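Local coordinates for uncharacterized protein (Sulfolobus solfataricus, PDB 4WWM) that is a ubiquitin-related modifier of the Urm1 family, probably conjugated to other proteins and linked to the archaeal proteasome pathway and tRNA processing, at residues Q66-N69 / D70-I74. Sequence-based numbering, arbitrary orientation.
Sequences QLLN and DNDII
The carboxylate oxygen OD2 of Asp72 is gripped by two donors: the backbone N of Asn69 at 2.8 Å and a water that also donates, weakly, to the carbonyl oxygen of Leu67. The amide bond is fairly straight, with an N-H...O angle of 158°, but Asn69 N comes from above the carboxylate, about 60° out of its plane. With CG of Asp72 beside its own backbone N (chi1 -76°), the carboxylate reaches back across the open end of the turn to the backbone N of Asn69, the residue at its start. In the other direction, Asp72 N donates to Asn69 O at 2.9 Å and closes a type I beta turn from Asn69 to Asp72. Backbone and side chain of Asp72 thus both hold Asn69, one through its carbonyl and the other through its amide, and Asp70 and Asn71 occupy the corner. OD1, the second carboxylate oxygen, receives a hydrogen bond from ND2 of Asn56, which should help fix the rotation of the group.

On the buried side of the turn, CB and CD2 of Leu68 each lie 3.8 Å from Asp72 OD2, on opposite sides of the carboxylate plane. The CD1 methyl of Leu68 meets CD1 of Ile74 at 3.9 Å, the two side chains crossing at about a right angle. Leu68 and Ile74 both pack on Val29 of helix 26-33, while Ile55 and Ile53 of strand 51-55 touch Leu68 and Ile74, respectively. The turn leads the chain into strand 73-78, the central strand of the ubiquitin-like beta-grasp sheet, between parallel strand 3-6 and antiparallel strand 51-55.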
ATOM      1  N   GLN A  66      -6.945   0.100 -12.067  1.00 25.00           N
ATOM      2  CA  GLN A  66      -7.749  -1.022 -12.530  1.00 25.19           C
ATOM      3  C   GLN A  66      -8.056  -1.948 -11.359  1.00 26.22           C
ATOM      4  O   GLN A  66      -7.432  -1.849 -10.303  1.00 21.30           O
ATOM      5  CB  GLN A  66      -7.031  -1.784 -13.647  1.00 31.43           C
ATOM      6  CG  GLN A  66      -7.117  -1.103 -15.007  1.00 31.61           C
ATOM      7  CD  GLN A  66      -6.329  -1.828 -16.080  1.00 30.41           C
ATOM      8  OE1 GLN A  66      -6.900  -2.512 -16.930  1.00 35.22           O
ATOM      9  NE2 GLN A  66      -5.010  -1.675 -16.053  1.00 33.97           N
ATOM     10  N   LEU A  67      -9.032  -2.831 -11.550  1.00 21.40           N
ATOM     11  CA  LEU A  67      -9.392  -3.814 -10.538  1.00 22.09           C
ATOM     12  C   LEU A  67      -8.187  -4.630 -10.116  1.00 21.34           C
ATOM     13  O   LEU A  67      -7.464  -5.162 -10.954  1.00 20.79           O
ATOM     14  CB  LEU A  67     -10.477  -4.756 -11.061  1.00 24.14           C
ATOM     15  CG  LEU A  67     -11.938  -4.343 -10.887  1.00 27.53           C
ATOM     16  CD1 LEU A  67     -12.833  -5.345 -11.594  1.00 36.89           C
ATOM     17  CD2 LEU A  67     -12.309  -4.245  -9.417  1.00 27.07           C
ATOM     18  N   LEU A  68      -7.970  -4.724  -8.811  1.00 23.28           N
ATOM     19  CA  LEU A  68      -6.960  -5.623  -8.282  1.00 20.37           C
ATOM     20  C   LEU A  68      -7.526  -7.038  -8.256  1.00 22.20           C
ATOM     21  O   LEU A  68      -8.715  -7.235  -8.005  1.00 22.10           O
ATOM     22  CB  LEU A  68      -6.522  -5.193  -6.881  1.00 17.18           C
ATOM     23  CG  LEU A  68      -5.887  -3.807  -6.758  1.00 15.71           C
ATOM     24  CD1 LEU A  68      -5.808  -3.398  -5.302  1.00 17.03           C
ATOM     25  CD2 LEU A  68      -4.508  -3.802  -7.388  1.00 18.65           C
ATOM     26  N   ASN A  69      -6.674  -8.017  -8.533  1.00 26.87           N
ATOM     27  CA  ASN A  69      -7.064  -9.413  -8.424  1.00 29.33           C
ATOM     28  C   ASN A  69      -6.649  -9.949  -7.060  1.00 27.87           C
ATOM     29  O   ASN A  69      -5.661  -9.496  -6.485  1.00 25.22           O
ATOM     30  CB  ASN A  69      -6.444 -10.230  -9.554  1.00 29.93           C
ATOM     31  CG  ASN A  69      -6.907  -9.763 -10.923  1.00 37.02           C
ATOM     32  OD1 ASN A  69      -8.022  -9.258 -11.076  1.00 37.55           O
ATOM     33  ND2 ASN A  69      -6.050  -9.923 -11.924  1.00 38.80           N
ATOM     34  N   ASP A  70      -7.420 -10.900  -6.546  1.00 32.56           N
ATOM     35  CA  ASP A  70      -7.238 -11.410  -5.189  1.00 35.82           C
ATOM     36  C   ASP A  70      -5.813 -11.878  -4.899  1.00 36.23           C
ATOM     37  O   ASP A  70      -5.368 -11.835  -3.751  1.00 37.19           O
ATOM     38  CB  ASP A  70      -8.209 -12.565  -4.931  1.00 45.75           C
ATOM     39  CG  ASP A  70      -9.619 -12.090  -4.628  1.00 46.50           C
ATOM     40  OD1 ASP A  70      -9.901 -10.884  -4.805  1.00 42.23           O
ATOM     41  OD2 ASP A  70     -10.450 -12.928  -4.217  1.00 54.83           O
ATOM     42  N   ASN A  71      -5.104 -12.320  -5.934  1.00 23.88           N
ATOM     43  CA  ASN A  71      -3.760 -12.862  -5.762  1.00 24.23           C
ATOM     44  C   ASN A  71      -2.651 -11.844  -6.048  1.00 24.23           C
ATOM     45  O   ASN A  71      -1.478 -12.206  -6.121  1.00 25.74           O
ATOM     46  CB  ASN A  71      -3.575 -14.089  -6.658  1.00 27.03           C
ATOM     47  CG  ASN A  71      -4.488 -15.241  -6.267  1.00 32.86           C
ATOM     48  OD1 ASN A  71      -5.041 -15.268  -5.165  1.00 34.90           O
ATOM     49  ND2 ASN A  71      -4.645 -16.202  -7.168  1.00 33.92           N
ATOM     50  N   ASP A  72      -3.014 -10.575  -6.207  1.00 21.27           N
ATOM     51  CA  ASP A  72      -2.015  -9.531  -6.430  1.00 18.89           C
ATOM     52  C   ASP A  72      -1.184  -9.290  -5.175  1.00 21.11           C
ATOM     53  O   ASP A  72      -1.684  -9.394  -4.056  1.00 20.58           O
ATOM     54  CB  ASP A  72      -2.676  -8.220  -6.863  1.00 18.06           C
ATOM     55  CG  ASP A  72      -3.133  -8.237  -8.312  1.00 20.30           C
ATOM     56  OD1 ASP A  72      -2.639  -9.075  -9.097  1.00 21.02           O
ATOM     57  OD2 ASP A  72      -3.983  -7.393  -8.668  1.00 21.26           O
ATOM     58  N   ILE A  73       0.088  -8.962  -5.380  1.00 16.47           N
ATOM     59  CA  ILE A  73       0.995  -8.645  -4.289  1.00 15.78           C
ATOM     60  C   ILE A  73       1.341  -7.163  -4.326  1.00 16.80           C
ATOM     61  O   ILE A  73       1.928  -6.676  -5.293  1.00 18.59           O
ATOM     62  CB  ILE A  73       2.284  -9.483  -4.362  1.00 18.05           C
ATOM     63  CG1 ILE A  73       1.942 -10.976  -4.303  1.00 21.00           C
ATOM     64  CG2 ILE A  73       3.228  -9.100  -3.223  1.00 21.01           C
ATOM     65  CD1 ILE A  73       3.127 -11.895  -4.528  1.00 25.04           C
ATOM     66  N   ILE A  74       0.966  -6.460  -3.262  1.00 16.04           N
ATOM     67  CA  ILE A  74       1.197  -5.026  -3.149  1.00 14.12           C
ATOM     68  C   ILE A  74       2.331  -4.746  -2.169  1.00 16.44           C
ATOM     69  O   ILE A  74       2.205  -5.018  -0.980  1.00 17.75           O
ATOM     70  CB  ILE A  74      -0.075  -4.294  -2.677  1.00 12.04           C
ATOM     71  CG1 ILE A  74      -1.227  -4.561  -3.651  1.00 14.09           C
ATOM     72  CG2 ILE A  74       0.189  -2.799  -2.554  1.00 12.48           C
ATOM     73  CD1 ILE A  74      -2.581  -4.104  -3.146  1.00 17.22           C
TER
HETATM   74  O   HOH W   1      -4.108  -5.843 -11.037  1.00 28.98           O
HETATM   75  O   HOH W   2      -3.688  -9.489 -11.474  1.00 56.21           O